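Local atomic coordinates of design construct XXA_GVDQ (Synthetic construct, PDB entry 6NZ1), a protein that has no assigned natural function but is a computational design whose three-helix chains associate into a homotrimer. Residues B[37-40]-B[41-45]; B[88-91]-B[92-95]. All blocks are in the same frame, centred on the assembly; numbering follows the deposited sequence. Where two conformers were deposited one is given.

Contact 1: residues B[37-40]-B[41-45]; sequences RAIV and ENNAQ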
ATOM      1  N   ARG B  37     -10.087  20.314  -5.485  1.00 28.64           N
ATOM      2  CA  ARG B  37      -9.946  20.330  -4.034  1.00 32.93           C
ATOM      3  C   ARG B  37     -10.187  18.943  -3.459  1.00 34.15           C
ATOM      4  O   ARG B  37      -9.411  18.446  -2.639  1.00 31.60           O
ATOM      5  CB  ARG B  37     -10.930  21.338  -3.441  1.00 37.30           C
ATOM      6  CG  ARG B  37     -11.000  21.378  -1.918  1.00 38.57           C
ATOM      7  CD  ARG B  37     -10.114  22.491  -1.352  1.00 39.26           C
ATOM      8  NE  ARG B  37     -10.250  22.624   0.094  1.00 39.65           N
ATOM      9  CZ  ARG B  37      -9.498  23.417   0.854  1.00 40.56           C
ATOM     10  NH1 ARG B  37      -8.534  24.153   0.311  1.00 38.32           N
ATOM     11  NH2 ARG B  37      -9.699  23.460   2.167  1.00 41.03           N
ATOM     12  N   ALA B  38     -11.269  18.304  -3.891  1.00 31.96           N
ATOM     13  CA  ALA B  38     -11.599  16.978  -3.397  1.00 29.27           C
ATOM     14  C   ALA B  38     -10.539  15.966  -3.794  1.00 26.47           C
ATOM     15  O   ALA B  38     -10.183  15.084  -3.009  1.00 28.05           O
ATOM     16  CB  ALA B  38     -12.961  16.563  -3.936  1.00 26.48           C
ATOM     17  N   ILE B  39     -10.045  16.051  -5.017  1.00 26.26           N
ATOM     18  CA  ILE B  39      -9.034  15.104  -5.436  1.00 23.16           C
ATOM     19  C   ILE B  39      -7.828  15.195  -4.527  1.00 23.30           C
ATOM     20  O   ILE B  39      -7.246  14.175  -4.142  1.00 24.19           O
ATOM     21  CB  ILE B  39      -8.656  15.348  -6.898  1.00 23.59           C
ATOM     22  CG1 ILE B  39      -9.737  14.746  -7.784  1.00 24.06           C
ATOM     23  CG2 ILE B  39      -7.315  14.743  -7.165  1.00 22.97           C
ATOM     24  CD1 ILE B  39      -9.680  15.205  -9.227  1.00 25.58           C
ATOM     25  N   VAL B  40      -7.441  16.412  -4.157  1.00 20.54           N
ATOM     26  CA  VAL B  40      -6.276  16.597  -3.304  1.00 23.89           C
ATOM     27  C   VAL B  40      -6.520  15.991  -1.927  1.00 30.50           C
ATOM     28  O   VAL B  40      -5.607  15.423  -1.308  1.00 26.65           O
ATOM     29  CB  VAL B  40      -5.931  18.093  -3.217  1.00 22.02           C
ATOM     30  CG1 VAL B  40      -4.861  18.337  -2.169  1.00 19.73           C
ATOM     31  CG2 VAL B  40      -5.510  18.636  -4.604  1.00 19.16           C
ATOM     32  N   GLU B  41      -7.742  16.107  -1.418  1.00 34.34           N
ATOM     33  CA  GLU B  41      -8.035  15.471  -0.146  1.00 33.58           C
ATOM     34  C   GLU B  41      -7.943  13.959  -0.271  1.00 31.27           C
ATOM     35  O   GLU B  41      -7.400  13.294   0.612  1.00 32.26           O
ATOM     36  CB  GLU B  41      -9.424  15.862   0.348  1.00 36.68           C
ATOM     37  CG  GLU B  41      -9.766  17.347   0.344  1.00 39.36           C
ATOM     38  CD  GLU B  41      -8.874  18.225   1.224  1.00 41.30           C
ATOM     39  OE1 GLU B  41      -9.390  19.272   1.711  1.00 40.44           O
ATOM     40  OE2 GLU B  41      -7.674  17.894   1.402  1.00 40.78           O
ATOM     41  N   ASN B  42      -8.497  13.394  -1.346  1.00 31.24           N
ATOM     42  CA  ASN B  42      -8.436  11.950  -1.546  1.00 29.76           C
ATOM     43  C   ASN B  42      -6.993  11.487  -1.703  1.00 29.49           C
ATOM     44  O   ASN B  42      -6.580  10.483  -1.116  1.00 30.48           O
ATOM     45  CB  ASN B  42      -9.272  11.573  -2.771  1.00 25.00           C
ATOM     46  CG  ASN B  42      -9.352  10.091  -2.997  1.00 22.19           C
ATOM     47  OD1 ASN B  42      -8.944   9.594  -4.035  1.00 23.33           O
ATOM     48  ND2 ASN B  42      -9.912   9.380  -2.054  1.00 29.17           N
ATOM     49  N   ASN B  43      -6.198  12.228  -2.462  1.00 25.62           N
ATOM     50  CA  ASN B  43      -4.818  11.829  -2.655  1.00 24.50           C
ATOM     51  C   ASN B  43      -4.025  11.937  -1.361  1.00 23.41           C
ATOM     52  O   ASN B  43      -3.162  11.100  -1.087  1.00 24.10           O
ATOM     53  CB  ASN B  43      -4.200  12.679  -3.752  1.00 25.84           C
ATOM     54  CG  ASN B  43      -4.607  12.214  -5.127  1.00 26.59           C
ATOM     55  OD1 ASN B  43      -5.709  11.715  -5.319  1.00 26.37           O
ATOM     56  ND2 ASN B  43      -3.711  12.362  -6.091  1.00 27.46           N
ATOM     57  N   ALA B  44      -4.290  12.958  -0.551  1.00 25.13           N
ATOM     58  CA  ALA B  44      -3.580  13.073   0.715  1.00 25.22           C
ATOM     59  C   ALA B  44      -3.863  11.882   1.618  1.00 25.80           C
ATOM     60  O   ALA B  44      -2.995  11.464   2.393  1.00 25.31           O
ATOM     61  CB  ALA B  44      -3.969  14.373   1.407  1.00 25.32           C
ATOM     62  N   GLN B  45      -5.067  11.323   1.532  0.71 23.75           N
ATOM     63  CA  GLN B  45      -5.395  10.144   2.319  0.71 23.28           C
ATOM     64  C   GLN B  45      -4.811   8.878   1.708  0.71 23.10           C
ATOM     65  O   GLN B  45      -4.423   7.969   2.448  0.71 24.99           O
ATOM     66  CB  GLN B  45      -6.910  10.006   2.455  0.71 24.16           C
ATOM     67  CG  GLN B  45      -7.574  11.110   3.278  0.71 23.00           C
ATOM     68  CD  GLN B  45      -7.217  11.033   4.745  0.71 22.94           C
ATOM     69  OE1 GLN B  45      -7.083   9.943   5.297  0.71 21.11           O
ATOM     70  NE2 GLN B  45      -7.068  12.187   5.388  0.71 20.92           N
TER

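Contact 2: residues B[88-91]-B[92-95]; sequences LKDL and KRSL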
ATOM      1  N   LEU B  88      15.402 -12.859   2.578  1.00 21.79           N
ATOM      2  CA  LEU B  88      15.160 -11.644   3.342  1.00 17.72           C
ATOM      3  C   LEU B  88      16.124 -10.545   2.944  1.00 18.59           C
ATOM      4  O   LEU B  88      15.751  -9.368   2.929  1.00 18.00           O
ATOM      5  CB  LEU B  88      15.281 -11.913   4.832  1.00 20.95           C
ATOM      6  CG  LEU B  88      14.864 -10.760   5.740  1.00 19.27           C
ATOM      7  CD1 LEU B  88      13.369 -10.538   5.571  1.00 23.54           C
ATOM      8  CD2 LEU B  88      15.187 -11.006   7.193  1.00 21.12           C
ATOM      9  N   LYS B  89      17.382 -10.909   2.676  1.00 18.59           N
ATOM     10  CA  LYS B  89      18.342  -9.948   2.156  1.00 21.37           C
ATOM     11  C   LYS B  89      17.779  -9.270   0.919  1.00 20.27           C
ATOM     12  O   LYS B  89      17.754  -8.042   0.826  1.00 19.06           O
ATOM     13  CB  LYS B  89      19.672 -10.646   1.845  1.00 22.48           C
ATOM     14  CG  LYS B  89      20.778  -9.760   1.276  1.00 26.11           C
ATOM     15  CD  LYS B  89      21.885 -10.607   0.649  1.00 25.99           C
ATOM     16  CE  LYS B  89      23.055  -9.772   0.162  1.00 29.58           C
ATOM     17  NZ  LYS B  89      23.752  -9.042   1.261  1.00 32.88           N
ATOM     18  N   ASP B  90      17.302 -10.069  -0.036  1.00 23.32           N
ATOM     19  CA  ASP B  90      16.769  -9.520  -1.272  1.00 24.43           C
ATOM     20  C   ASP B  90      15.582  -8.610  -0.994  1.00 25.46           C
ATOM     21  O   ASP B  90      15.481  -7.509  -1.544  1.00 26.97           O
ATOM     22  CB  ASP B  90      16.369 -10.660  -2.207  1.00 28.34           C
ATOM     23  CG  ASP B  90      17.569 -11.422  -2.781  1.00 29.91           C
ATOM     24  OD1 ASP B  90      18.736 -11.094  -2.471  1.00 30.59           O
ATOM     25  OD2 ASP B  90      17.329 -12.376  -3.554  1.00 32.09           O
ATOM     26  N   LEU B  91      14.668  -9.052  -0.138  1.00 22.39           N
ATOM     27  CA  LEU B  91      13.521  -8.221   0.194  1.00 21.95           C
ATOM     28  C   LEU B  91      13.947  -6.911   0.838  1.00 21.38           C
ATOM     29  O   LEU B  91      13.405  -5.849   0.525  1.00 20.19           O
ATOM     30  CB  LEU B  91      12.592  -8.979   1.125  1.00 19.81           C
ATOM     31  CG  LEU B  91      11.457  -8.177   1.735  1.00 18.27           C
ATOM     32  CD1 LEU B  91      10.588  -7.643   0.654  1.00 18.42           C
ATOM     33  CD2 LEU B  91      10.691  -9.065   2.675  1.00 18.57           C
ATOM     34  N   LYS B  92      14.899  -6.972   1.763  1.00 20.69           N
ATOM     35  CA  LYS B  92      15.403  -5.755   2.375  1.00 21.29           C
ATOM     36  C   LYS B  92      15.997  -4.804   1.339  1.00 21.30           C
ATOM     37  O   LYS B  92      15.944  -3.581   1.513  1.00 20.21           O
ATOM     38  CB  LYS B  92      16.434  -6.122   3.428  1.00 19.71           C
ATOM     39  CG  LYS B  92      15.867  -6.546   4.769  1.00 21.65           C
ATOM     40  CD  LYS B  92      17.007  -6.534   5.773  1.00 24.34           C
ATOM     41  CE  LYS B  92      16.551  -6.656   7.188  1.00 23.81           C
ATOM     42  NZ  LYS B  92      17.740  -6.552   8.117  1.00 26.23           N
ATOM     43  N   ARG B  93      16.558  -5.340   0.258  1.00 24.99           N
ATOM     44  CA  ARG B  93      17.091  -4.487  -0.794  1.00 30.97           C
ATOM     45  C   ARG B  93      15.968  -3.832  -1.587  1.00 29.25           C
ATOM     46  O   ARG B  93      15.975  -2.619  -1.810  1.00 30.84           O
ATOM     47  CB  ARG B  93      17.985  -5.305  -1.717  1.00 37.04           C
ATOM     48  CG  ARG B  93      19.299  -5.713  -1.092  1.00 43.10           C
ATOM     49  CD  ARG B  93      20.323  -6.033  -2.160  1.00 48.76           C
ATOM     50  NE  ARG B  93      20.022  -7.253  -2.907  1.00 52.00           N
ATOM     51  CZ  ARG B  93      19.407  -7.284  -4.084  1.00 55.19           C
ATOM     52  NH1 ARG B  93      19.200  -8.452  -4.697  1.00 55.10           N
ATOM     53  NH2 ARG B  93      19.007  -6.149  -4.654  1.00 54.81           N
ATOM     54  N   SER B  94      14.992  -4.617  -2.023  1.00 27.77           N
ATOM     55  CA  SER B  94      13.941  -4.106  -2.883  1.00 25.69           C
ATOM     56  C   SER B  94      12.743  -3.607  -2.108  1.00 22.47           C
ATOM     57  O   SER B  94      11.677  -3.402  -2.696  1.00 22.30           O
ATOM     58  CB  SER B  94      13.502  -5.184  -3.859  1.00 28.19           C
ATOM     59  OG  SER B  94      13.002  -6.293  -3.146  1.00 31.47           O
ATOM     60  N   LEU B  95      12.885  -3.391  -0.813  1.00 21.16           N
ATOM     61  CA  LEU B  95      11.761  -2.927  -0.025  1.00 18.95           C
ATOM     62  C   LEU B  95      11.431  -1.479  -0.361  1.00 20.61           C
ATOM     63  O   LEU B  95      12.316  -0.621  -0.440  1.00 20.43           O
ATOM     64  CB  LEU B  95      12.081  -3.066   1.458  1.00 15.86           C
ATOM     65  CG  LEU B  95      10.936  -2.963   2.462  1.00 15.36           C
ATOM     66  CD1 LEU B  95      10.008  -4.142   2.321  1.00 15.34           C
ATOM     67  CD2 LEU B  95      11.432  -2.854   3.877  1.00 15.36           C
TER

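Contact 1: residues B[37-40]-B[41-45]
Arg37 and Glu41 meet one turn apart on the outer face of helix 29-73, an i to i+4 pair of opposite charges. Glu41 OE1 stands 3.8 Å from Arg37 NE, a long salt bridge. The guanidinium and carboxylate planes are turned 72° apart, and OE1 stands far off the plane of the guanidinium, so that only charge attraction links the pair and no N-H is aimed at that oxygen. Glu41 reaches this place by folding back along its own helix: CG sits beside the backbone N (chi1 -49°) and the chain bends at chi2, which lays CG against Arg37 O at 3.2 Å. The stronger partner of Arg37 is Glu24 of the second subunit, bound through NH1.

On the inner face Ile39 and Asn43 run side by side and point the same way, with Ile39 CG2 3.9 Å from Asn43 OD1. Both side chains are buried where the three subunits meet: Ile39 packs on Ile39 of the other two subunits, while the amide of Asn43 is gripped on both sides of its dipole, ND2 donating to Asn43 and Asn42 of the second subunit and OD1 accepting from Asn43 of the third. Asn42 swings away toward helix 6-25, CG anti to the backbone N (chi1 -176°), and its ND2 reaches Ser12.

Four successive i to i+4 backbone bonds run beneath these side chains, among them Asn43 N to Ile39 O at 2.8 Å and Asn42 N to Ala38 O at 2.9 Å. An apolar Ile39 layer followed one turn later by a buried Asn43 network is characteristic of a designed parallel trimeric helical bundle, here with this one polar layer set against apolar packing.

Contact 2: residues B[88-91]-B[92-95]
The C-terminal turn of helix 78-94 is where this contact lies, and there Ser94 grips one carbonyl twice, through its backbone N and its hydroxyl. Asp90 O accepts the amide of Ser94 at 3.0 Å from N, and also Ser94 OG at 3.2 Å. A chi1 of 61° turns OG back toward the preceding turn, and it arrives above the carbonyl plane, 37° out of it. The same OG is bound by Gln59 of the second subunit.

On the outer side Asp90 and Arg93 lie alongside each other, a salt bridge of i to i+3 spacing. Arg93 NH1 stands 3.5 Å from Asp90 OD1 with a weak, bent hydrogen bond, the planes 64° apart; the bend at chi3 brings the guanidinium back toward the carboxylate.

The inward side is apolar: Leu95, whose own backbone is no longer helical, folds its side chain onto Leu91, CD1 meeting Leu91 CD1 at 3.9 Å as the two cross at an angle. Leu91 packs on Val61 of helix 29-73, while Leu95 rests on Asn56 of the second subunit. Apolar within and charged without, the contact has the character of the end of an amphipathic helix in a helical bundle.

Overall arrangement
Contact 1 and contact 2 lie on opposite sides of the chain's centre, 31 Å apart between centres and about 19 Å between nearest atoms. The first belongs to the long helix 29-73, with helix 6-25 packed beside it; the second belongs to helix 78-94, which follows in the chain and packs against the same long helix farther along. Each therefore belongs to a different half of an elongated three-helix chain. Both also touch the second subunit, and contact 1 reaches the third as well. Together they illustrate how one central helix can serve two flanking helices while the trimer interface extends along it.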